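Local coordinates for protein restriction endonuclease THAI (Thermoplasma acidophilum, PDB 3NDH) that cleaves double-stranded DNA at specific sites as a restriction endonuclease and intercalates into the bound duplex without flipping bases, at residues Arg27-Lys32 / Leu70-Gly75; Gly106-Gly111 / Leu138-Trp143; Tyr150-Tyr155 / Glu196-Ile201. All coordinates share one frame; numbering follows the deposited sequence. Where two conformers were deposited one is given.

How the contacts relate
The three contacts follow one another along the chain, all within the ThaI nuclease domain, which belongs to the PDDEXK clan. Contact 1 packs helix 27-46 on helix 58-74. Contacts 2 and 3 belong to the mixed sheet, where strands 135-141 and 146-152 are neighbours. Leu138 O and Tyr150 N, a probable hydrogen bond, join these two contacts, whose centres are about 16 Å apart. Contact 1 lies about 17 Å from contact 3, centre to centre, and meets it where Ile30 packs on Ile201. Its centre is about 22 Å from that of contact 2, and the two do not touch. The nearest atom of contact 2 is about 4 Å from the DNA, against about 13 Å for contact 1 and 11 Å for contact 3.

Contact 1. Residues Arg27-Lys32 / Leu70-Gly75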
loop_
_atom_site.group_PDB
_atom_site.type_symbol
_atom_site.label_atom_id
_atom_site.label_comp_id
_atom_site.label_asym_id
_atom_site.label_seq_id
_atom_site.Cartn_x
_atom_site.Cartn_y
_atom_site.Cartn_z
ATOM N N ARG A 27 17.146 28.084 0.616
ATOM C CA ARG A 27 17.944 27.779 1.798
ATOM C C ARG A 27 17.116 27.239 2.965
ATOM O O ARG A 27 17.568 26.358 3.704
ATOM C CB ARG A 27 18.700 29.032 2.244
ATOM C CG ARG A 27 19.810 28.790 3.260
ATOM C CD ARG A 27 20.695 27.587 2.942
ATOM N NE ARG A 27 21.235 27.596 1.580
ATOM C CZ ARG A 27 22.064 26.673 1.099
ATOM N NH1 ARG A 27 22.458 25.667 1.868
ATOM N NH2 ARG A 27 22.507 26.757 -0.153
ATOM N N LEU A 28 15.914 27.785 3.138
ATOM C CA LEU A 28 15.011 27.323 4.203
ATOM C C LEU A 28 14.516 25.903 3.918
ATOM O O LEU A 28 14.496 25.072 4.800
ATOM C CB LEU A 28 13.834 28.278 4.385
ATOM C CG LEU A 28 12.884 27.923 5.538
ATOM C CD1 LEU A 28 13.617 27.854 6.883
ATOM C CD2 LEU A 28 11.751 28.940 5.583
ATOM N N ILE A 29 14.160 25.636 2.667
ATOM C CA ILE A 29 13.777 24.284 2.261
ATOM C C ILE A 29 14.926 23.294 2.485
ATOM O O ILE A 29 14.727 22.212 3.019
ATOM C CB ILE A 29 13.323 24.254 0.779
ATOM C CG1 ILE A 29 12.024 25.053 0.588
ATOM C CG2 ILE A 29 13.149 22.807 0.284
ATOM C CD1 ILE A 29 10.796 24.513 1.292
ATOM N N ILE A 30 16.130 23.673 2.066
ATOM C CA ILE A 30 17.292 22.811 2.271
ATOM C C ILE A 30 17.440 22.486 3.752
ATOM O O ILE A 30 17.609 21.331 4.123
ATOM C CB ILE A 30 18.578 23.474 1.725
ATOM C CG1 ILE A 30 18.527 23.544 0.192
ATOM C CG2 ILE A 30 19.845 22.772 2.241
ATOM C CD1 ILE A 30 19.564 24.474 -0.392
ATOM N N ASP A 31 17.351 23.497 4.614
ATOM C CA ASP A 31 17.544 23.301 6.051
ATOM C C ASP A 31 16.425 22.450 6.662
ATOM O O ASP A 31 16.680 21.598 7.518
ATOM C CB ASP A 31 17.641 24.647 6.783
ATOM C CG ASP A 31 18.930 25.409 6.475
ATOM O OD1 ASP A 31 19.914 24.809 5.996
ATOM O OD2 ASP A 31 18.964 26.628 6.734
ATOM N N LYS A 32 15.189 22.670 6.220
ATOM C CA LYS A 32 14.080 21.890 6.737
ATOM C C LYS A 32 14.155 20.427 6.295
ATOM O O LYS A 32 13.880 19.522 7.086
ATOM C CB LYS A 32 12.750 22.494 6.315
ATOM C CG LYS A 32 12.499 23.830 6.969
ATOM C CD LYS A 32 11.248 23.860 7.752
ATOM C CE LYS A 32 10.967 25.255 8.241
ATOM N NZ LYS A 32 9.778 25.257 9.145
ATOM N N LEU A 70 5.855 20.599 -1.383
ATOM C CA LEU A 70 5.516 21.489 -2.488
ATOM C C LEU A 70 4.407 22.449 -2.085
ATOM O O LEU A 70 4.487 23.630 -2.378
ATOM C CB LEU A 70 5.069 20.711 -3.713
ATOM C CG LEU A 70 6.026 19.647 -4.235
ATOM C CD1 LEU A 70 5.463 18.969 -5.472
ATOM C CD2 LEU A 70 7.408 20.219 -4.512
ATOM N N ILE A 71 3.381 21.949 -1.407
ATOM C CA ILE A 71 2.299 22.840 -0.925
ATOM C C ILE A 71 2.845 23.892 0.038
ATOM O O ILE A 71 2.519 25.085 -0.074
ATOM C CB ILE A 71 1.174 22.056 -0.227
ATOM C CG1 ILE A 71 0.437 21.130 -1.220
ATOM C CG2 ILE A 71 0.193 23.018 0.433
ATOM C CD1 ILE A 71 -0.402 20.017 -0.587
ATOM N N TYR A 72 3.721 23.463 0.944
ATOM C CA TYR A 72 4.361 24.375 1.890
ATOM C C TYR A 72 5.040 25.546 1.179
ATOM O O TYR A 72 4.803 26.689 1.540
ATOM C CB TYR A 72 5.342 23.562 2.765
ATOM C CG TYR A 72 6.251 24.412 3.654
ATOM C CD1 TYR A 72 5.730 25.220 4.647
ATOM C CD2 TYR A 72 7.625 24.375 3.499
ATOM C CE1 TYR A 72 6.565 25.990 5.453
ATOM C CE2 TYR A 72 8.456 25.130 4.290
ATOM C CZ TYR A 72 7.925 25.928 5.263
ATOM O OH TYR A 72 8.786 26.695 6.046
ATOM N N LYS A 73 5.864 25.285 0.171
ATOM C CA LYS A 73 6.562 26.344 -0.521
ATOM C C LYS A 73 5.664 27.132 -1.470
ATOM O O LYS A 73 5.733 28.375 -1.501
ATOM C CB LYS A 73 7.770 25.835 -1.305
ATOM C CG LYS A 73 8.436 26.970 -2.093
ATOM C CD LYS A 73 9.826 26.631 -2.505
ATOM C CE LYS A 73 10.467 27.733 -3.303
ATOM N NZ LYS A 73 10.699 28.991 -2.548
ATOM N N PHE A 74 4.864 26.445 -2.282
ATOM C CA PHE A 74 4.214 27.113 -3.419
ATOM C C PHE A 74 2.759 27.486 -3.211
ATOM O O PHE A 74 2.215 28.281 -3.997
ATOM C CB PHE A 74 4.355 26.229 -4.657
ATOM C CG PHE A 74 5.769 26.034 -5.072
ATOM C CD1 PHE A 74 6.469 27.076 -5.661
ATOM C CD2 PHE A 74 6.412 24.836 -4.867
ATOM C CE1 PHE A 74 7.791 26.894 -6.047
ATOM C CE2 PHE A 74 7.728 24.661 -5.239
ATOM C CZ PHE A 74 8.410 25.683 -5.839
ATOM N N GLY A 75 2.140 26.952 -2.165
ATOM C CA GLY A 75 0.728 27.194 -1.864
ATOM C C GLY A 75 -0.192 26.132 -2.447
ATOM O O GLY A 75 0.058 25.603 -3.521
#
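Ile29 and Lys73 mark the place where helices 27-32 and 70-74 come nearest, with their CA atoms 8.0 Å apart; the short segments run nearly antiparallel (154°), and their axes stay 11.7 Å apart. At this spacing, side chains have to bridge the gap. Tyr72 does most of it. Its CG lies opposite the backbone N (chi1 171°), which sends the ring toward helix 27-32. Ile29 slides past the ring in the opposite direction. Its CD1 sits at the ring edge, near the ring plane, 3.9 Å from Tyr72 CE2. This is an apolar contact, and both residues are buried. The CG1 of Ile29 also meets the aliphatic chain of Lys73, 4.1 Å from Lys73 CD, where the two side chains cross at about a right angle. The contact joins the first turns of helix 27-46 to the C-terminal end of helix 58-74. Leu23 of helix 19-25 touches both Ile29 and Lys73, so a third helix packs beside the pair. Past the ring, the phenol oxygen of Tyr72 lies beside Leu28 and the end of the Lys32 chain. Leu28 CD2 is 3.7 Å from Tyr72 OH. Lys32 crosses the tyrosine at about a right angle. A bend at chi2 (-122°) helps carry its CE across to 3.4 Å from Tyr72 OH. The ammonium group of Lys32 is committed to the second subunit, with a salt bridge from NZ to Gly225 OXT and a hydrogen bond to O of Trp222, a residue that also packs on Tyr72 and places this helix pair at the dimer interface. Lys73 NZ turns instead to Asp26, just before helix 27-46, in a salt bridge.

Contact 2. Residues Gly106-Gly111 / Leu138-Trp143; sequences GKEPAG and LVHINW
His140 swings its ring toward the loop at Gly106 and Pro109 because its CG lies opposite the backbone N (chi1 170°). The ring then meets the loop along one edge and over one face. At the edge, NE2 donates a short hydrogen bond to Gly106 O, 2.6 Å away. The acceptor lies close to the ring plane, but on the carbonyl side the donor is tilted 29° out of the carbonyl plane. Lys107 O also stands at this edge, 3.2 Å from His140 CE1. Pro109 covers one face. Its CD is 3.6 Å from the centroid of the His140 ring, almost straight above it, in a CH-pi contact. The two side chains cross at about a right angle. Bond and proline together would restrict rotation of the imidazole. Pro109 also touches Leu189 and Met193 of helix 186-194. A second bond holds Gly106 at its N, which donates to Ile141 O at 2.9 Å. Asn142 packs against the same glycine, its CG 3.6 Å from Gly106 O. The amide of Asn142 is held by its own turn, as ND2 donates to Leu146 O. The nearest atom of the bound DNA is about 4 Å from this contact, which therefore lies close to the duplex. The sodium ion seen at Asp91 and Ile101 is about 12 Å from the Ile141 side chain. Gly106 directly follows strand 97-105, which runs parallel to strand 135-141, and helix 120-129 comes between them in the chain. The contact therefore ties the start of a beta-alpha-beta crossover to the end of its second strand, within the sheet of a PDDEXK-type nuclease.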
loop_
_atom_site.group_PDB
_atom_site.type_symbol
_atom_site.label_atom_id
_atom_site.label_comp_id
_atom_site.label_asym_id
_atom_site.label_seq_id
_atom_site.Cartn_x
_atom_site.Cartn_y
_atom_site.Cartn_z
ATOM N N GLY A 106 18.381 2.063 0.541
ATOM C CA GLY A 106 19.564 1.239 0.283
ATOM C C GLY A 106 20.808 2.071 0.243
ATOM O O GLY A 106 20.730 3.286 0.187
ATOM N N LYS A 107 21.969 1.414 0.275
ATOM C CA LYS A 107 23.271 2.095 0.176
ATOM C C LYS A 107 23.334 2.906 -1.119
ATOM O O LYS A 107 23.788 4.054 -1.136
ATOM C CB LYS A 107 24.405 1.058 0.218
ATOM C CG LYS A 107 25.824 1.615 0.077
ATOM C CD LYS A 107 26.824 0.493 -0.164
ATOM C CE LYS A 107 28.235 1.025 -0.417
ATOM N NZ LYS A 107 28.342 1.781 -1.698
ATOM N N GLU A 108 22.904 2.286 -2.211
ATOM C CA GLU A 108 22.565 3.036 -3.413
ATOM C C GLU A 108 21.211 2.550 -3.920
ATOM O O GLU A 108 20.841 1.394 -3.684
ATOM C CB GLU A 108 23.628 2.879 -4.501
ATOM C CG GLU A 108 24.974 3.530 -4.179
ATOM C CD GLU A 108 24.963 5.055 -4.231
ATOM O OE1 GLU A 108 23.902 5.668 -4.481
ATOM O OE2 GLU A 108 26.041 5.649 -4.014
ATOM N N PRO A 109 20.459 3.434 -4.602
ATOM C CA PRO A 109 19.186 3.024 -5.183
ATOM C C PRO A 109 19.355 1.860 -6.156
ATOM O O PRO A 109 20.295 1.853 -6.954
ATOM C CB PRO A 109 18.730 4.276 -5.931
ATOM C CG PRO A 109 19.376 5.378 -5.249
ATOM C CD PRO A 109 20.723 4.862 -4.872
ATOM N N ALA A 110 18.470 0.881 -6.059
ATOM C CA ALA A 110 18.505 -0.279 -6.933
ATOM C C ALA A 110 17.096 -0.788 -7.133
ATOM O O ALA A 110 16.280 -0.663 -6.228
ATOM C CB ALA A 110 19.366 -1.356 -6.328
ATOM N N GLY A 111 16.843 -1.375 -8.303
ATOM C CA GLY A 111 15.558 -2.024 -8.632
ATOM C C GLY A 111 14.292 -1.162 -8.636
ATOM O O GLY A 111 13.208 -1.695 -8.411
ATOM N N LEU A 138 13.272 11.964 -6.669
ATOM C CA LEU A 138 13.719 10.687 -6.154
ATOM C C LEU A 138 14.313 10.871 -4.767
ATOM O O LEU A 138 15.241 11.623 -4.604
ATOM C CB LEU A 138 14.768 10.077 -7.095
ATOM C CG LEU A 138 15.393 8.751 -6.648
ATOM C CD1 LEU A 138 14.412 7.625 -6.713
ATOM C CD2 LEU A 138 16.649 8.446 -7.490
ATOM N N VAL A 139 13.765 10.169 -3.779
ATOM C CA VAL A 139 14.329 10.201 -2.438
ATOM C C VAL A 139 15.080 8.909 -2.172
ATOM O O VAL A 139 14.509 7.821 -2.155
ATOM C CB VAL A 139 13.251 10.364 -1.361
ATOM C CG1 VAL A 139 13.917 10.656 -0.020
ATOM C CG2 VAL A 139 12.261 11.460 -1.717
ATOM N N HIS A 140 16.390 9.061 -2.003
ATOM C CA HIS A 140 17.266 7.960 -1.657
ATOM C C HIS A 140 17.473 7.952 -0.148
ATOM O O HIS A 140 18.146 8.802 0.400
ATOM C CB HIS A 140 18.582 8.114 -2.400
ATOM C CG HIS A 140 19.644 7.174 -1.953
ATOM N ND1 HIS A 140 20.982 7.492 -2.002
ATOM C CD2 HIS A 140 19.568 5.923 -1.455
ATOM C CE1 HIS A 140 21.686 6.474 -1.542
ATOM N NE2 HIS A 140 20.853 5.509 -1.202
ATOM N N ILE A 141 16.862 6.949 0.483
ATOM C CA ILE A 141 16.864 6.784 1.922
ATOM C C ILE A 141 17.971 5.809 2.268
ATOM O O ILE A 141 18.108 4.762 1.645
ATOM C CB ILE A 141 15.528 6.204 2.397
ATOM C CG1 ILE A 141 14.361 7.047 1.898
ATOM C CG2 ILE A 141 15.471 6.051 3.922
ATOM C CD1 ILE A 141 13.043 6.316 1.997
ATOM N N ASN A 142 18.738 6.131 3.296
ATOM C CA ASN A 142 19.885 5.333 3.701
ATOM C C ASN A 142 20.051 5.511 5.198
ATOM O O ASN A 142 20.851 6.319 5.632
ATOM C CB ASN A 142 21.107 5.771 2.894
ATOM C CG ASN A 142 22.277 4.836 3.017
ATOM O OD1 ASN A 142 22.149 3.703 3.500
ATOM N ND2 ASN A 142 23.446 5.305 2.564
ATOM N N TRP A 143 19.261 4.777 5.990
ATOM C CA TRP A 143 19.160 5.020 7.432
ATOM C C TRP A 143 20.515 4.884 8.097
ATOM O O TRP A 143 21.276 3.952 7.783
ATOM C CB TRP A 143 18.136 4.084 8.080
ATOM C CG TRP A 143 16.730 4.401 7.672
ATOM C CD1 TRP A 143 15.911 3.636 6.912
ATOM C CD2 TRP A 143 15.982 5.566 8.003
ATOM N NE1 TRP A 143 14.695 4.243 6.750
ATOM C CE2 TRP A 143 14.715 5.434 7.410
ATOM C CE3 TRP A 143 16.255 6.710 8.745
ATOM C CZ2 TRP A 143 13.721 6.422 7.526
ATOM C CZ3 TRP A 143 15.253 7.669 8.878
ATOM C CH2 TRP A 143 14.017 7.514 8.260
#

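Contact 3. Residues Tyr150-Tyr155 / Glu196-Ile201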
loop_
_atom_site.group_PDB
_atom_site.type_symbol
_atom_site.label_atom_id
_atom_site.label_comp_id
_atom_site.label_asym_id
_atom_site.label_seq_id
_atom_site.Cartn_x
_atom_site.Cartn_y
_atom_site.Cartn_z
ATOM N N TYR A 150 16.595 14.028 -4.835
ATOM C CA TYR A 150 17.072 14.411 -6.163
ATOM C C TYR A 150 15.937 14.908 -7.017
ATOM O O TYR A 150 14.867 14.300 -7.053
ATOM C CB TYR A 150 17.695 13.200 -6.858
ATOM C CG TYR A 150 18.944 12.691 -6.197
ATOM C CD1 TYR A 150 20.190 12.993 -6.721
ATOM C CD2 TYR A 150 18.888 11.922 -5.039
ATOM C CE1 TYR A 150 21.349 12.550 -6.111
ATOM C CE2 TYR A 150 20.046 11.486 -4.421
ATOM C CZ TYR A 150 21.263 11.787 -4.974
ATOM O OH TYR A 150 22.419 11.342 -4.366
ATOM N N TYR A 151 16.193 16.021 -7.709
ATOM C CA TYR A 151 15.335 16.523 -8.783
ATOM C C TYR A 151 16.015 16.162 -10.102
ATOM O O TYR A 151 17.079 16.677 -10.414
ATOM C CB TYR A 151 15.128 18.047 -8.680
ATOM C CG TYR A 151 14.621 18.732 -9.933
ATOM C CD1 TYR A 151 13.689 18.127 -10.777
ATOM C CD2 TYR A 151 15.082 19.995 -10.269
ATOM C CE1 TYR A 151 13.253 18.762 -11.930
ATOM C CE2 TYR A 151 14.646 20.638 -11.413
ATOM C CZ TYR A 151 13.725 19.998 -12.230
ATOM O OH TYR A 151 13.283 20.635 -13.388
ATOM N N ILE A 152 15.396 15.239 -10.830
ATOM C CA ILE A 152 15.928 14.726 -12.079
ATOM C C ILE A 152 14.982 15.192 -13.186
ATOM O O ILE A 152 13.915 14.614 -13.367
ATOM C CB ILE A 152 16.043 13.186 -12.039
ATOM C CG1 ILE A 152 16.887 12.736 -10.827
ATOM C CG2 ILE A 152 16.674 12.701 -13.328
ATOM C CD1 ILE A 152 16.957 11.244 -10.590
ATOM N N PRO A 153 15.355 16.261 -13.902
ATOM C CA PRO A 153 14.491 16.777 -14.962
ATOM C C PRO A 153 14.143 15.728 -16.017
ATOM O O PRO A 153 14.937 14.831 -16.296
ATOM C CB PRO A 153 15.313 17.913 -15.576
ATOM C CG PRO A 153 16.273 18.319 -14.517
ATOM C CD PRO A 153 16.572 17.069 -13.741
ATOM N N ASP A 154 12.956 15.855 -16.595
ATOM C CA ASP A 154 12.568 15.019 -17.727
ATOM C C ASP A 154 13.645 14.972 -18.829
ATOM O O ASP A 154 13.911 13.919 -19.396
ATOM C CB ASP A 154 11.207 15.432 -18.319
ATOM C CG ASP A 154 11.089 16.914 -18.671
ATOM O OD1 ASP A 154 12.041 17.695 -18.572
ATOM O OD2 ASP A 154 9.946 17.306 -19.025
ATOM N N TYR A 155 14.281 16.096 -19.111
ATOM C CA TYR A 155 15.270 16.129 -20.204
ATOM C C TYR A 155 16.554 15.357 -19.867
ATOM O O TYR A 155 17.222 14.828 -20.761
ATOM C CB TYR A 155 15.567 17.569 -20.665
ATOM C CG TYR A 155 15.916 18.569 -19.585
ATOM C CD1 TYR A 155 17.207 18.666 -19.086
ATOM C CD2 TYR A 155 14.968 19.444 -19.086
ATOM C CE1 TYR A 155 17.533 19.588 -18.118
ATOM C CE2 TYR A 155 15.285 20.363 -18.106
ATOM C CZ TYR A 155 16.569 20.428 -17.623
ATOM O OH TYR A 155 16.883 21.349 -16.650
ATOM N N GLU A 196 25.011 16.280 -14.461
ATOM C CA GLU A 196 25.301 17.625 -13.976
ATOM C C GLU A 196 24.027 18.454 -13.778
ATOM O O GLU A 196 23.966 19.279 -12.870
ATOM C CB GLU A 196 26.246 18.344 -14.951
ATOM C CG GLU A 196 26.929 19.577 -14.383
ATOM C CD GLU A 196 26.054 20.826 -14.373
ATOM O OE1 GLU A 196 25.167 20.966 -15.246
ATOM O OE2 GLU A 196 26.262 21.674 -13.476
ATOM N N GLU A 197 23.013 18.220 -14.611
ATOM C CA GLU A 197 21.764 18.995 -14.546
ATOM C C GLU A 197 20.781 18.485 -13.493
ATOM O O GLU A 197 19.739 19.106 -13.272
ATOM C CB GLU A 197 21.093 19.046 -15.917
ATOM C CG GLU A 197 21.861 19.954 -16.889
ATOM C CD GLU A 197 21.354 19.918 -18.327
ATOM O OE1 GLU A 197 20.713 18.927 -18.731
ATOM O OE2 GLU A 197 21.624 20.884 -19.070
ATOM N N THR A 198 21.093 17.359 -12.870
ATOM C CA THR A 198 20.318 16.879 -11.717
ATOM C C THR A 198 20.712 17.660 -10.480
ATOM O O THR A 198 21.891 17.950 -10.264
ATOM C CB THR A 198 20.514 15.379 -11.527
ATOM O OG1 THR A 198 19.832 14.696 -12.588
ATOM C CG2 THR A 198 19.998 14.878 -10.152
ATOM N N MET A 199 19.713 18.005 -9.677
ATOM C CA MET A 199 19.917 18.769 -8.445
ATOM C C MET A 199 19.604 17.875 -7.269
ATOM O O MET A 199 18.810 16.929 -7.374
ATOM C CB MET A 199 19.018 19.998 -8.444
ATOM C CG MET A 199 19.317 20.917 -9.600
ATOM S SD MET A 199 18.344 22.420 -9.556
ATOM C CE MET A 199 18.930 23.195 -8.058
ATOM N N SER A 200 20.251 18.147 -6.148
ATOM C CA SER A 200 20.025 17.334 -4.970
ATOM C C SER A 200 20.202 18.100 -3.682
ATOM O O SER A 200 20.863 19.133 -3.640
ATOM C CB SER A 200 20.948 16.115 -4.964
ATOM O OG SER A 200 22.311 16.495 -4.927
ATOM N N ILE A 201 19.581 17.561 -2.640
ATOM C CA ILE A 201 19.817 17.972 -1.265
ATOM C C ILE A 201 20.280 16.704 -0.563
ATOM O O ILE A 201 19.531 15.726 -0.470
ATOM C CB ILE A 201 18.545 18.501 -0.601
ATOM C CG1 ILE A 201 18.053 19.760 -1.332
ATOM C CG2 ILE A 201 18.816 18.820 0.887
ATOM C CD1 ILE A 201 16.673 20.206 -0.939
#
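Met199 O is approached by two groups of the facing strand. Tyr151 N donates a hydrogen bond to it at 2.8 Å, and Tyr150 CA adds a CA-H...O contact at 3.3 Å from the same oxygen. The return bond runs from Met199 N to Tyr151 O at 3.0 Å. Tyr151 and Met199 are thus an antiparallel hydrogen-bonded pair, and Tyr150 and Ser200 are the neighbouring non-hydrogen-bonded pair. The side chains of these two pairs lie on different faces of the sheet. On the face of Tyr151 and Met199, the methionine runs alongside the tyrosine, pointing the same way. Its sulfur meets the ring at the edge in a Met-aromatic contact, with SD 4.1 Å from Tyr151 CD2. Pro153 CG covers one face of that ring, and Tyr151 OH is hydrogen-bonded to Asp18 OD2. On the face of Tyr150 and Ser200, Ser200 CB lies over the Tyr150 ring, offset toward its rim, 3.7 Å from Tyr150 CD1. Thr198 CG2 comes to the edge of the same ring, in its plane. This methyl is also 3.4 Å from Tyr151 O and packs on Ile152 CG1. The threonine's hydroxyl OG1 is used on Ile192 O. Past the strands, Glu197 reaches Tyr155 at the start of helix 154-164. Its OE1 is 3.3 Å from Tyr155 CE1, at the ring edge, and carboxylate and ring stand almost perpendicular (84°). Pro153 CB lies over one face of the Tyr155 ring, offset toward the rim. Glu197 OE1 also pairs with Arg159 in a salt bridge. Strand 199-204 is the outermost within this chain on its side of the mixed sheet. The contact is that of an edge strand paired antiparallel with strand 146-152 in a PDDEXK-clan nuclease.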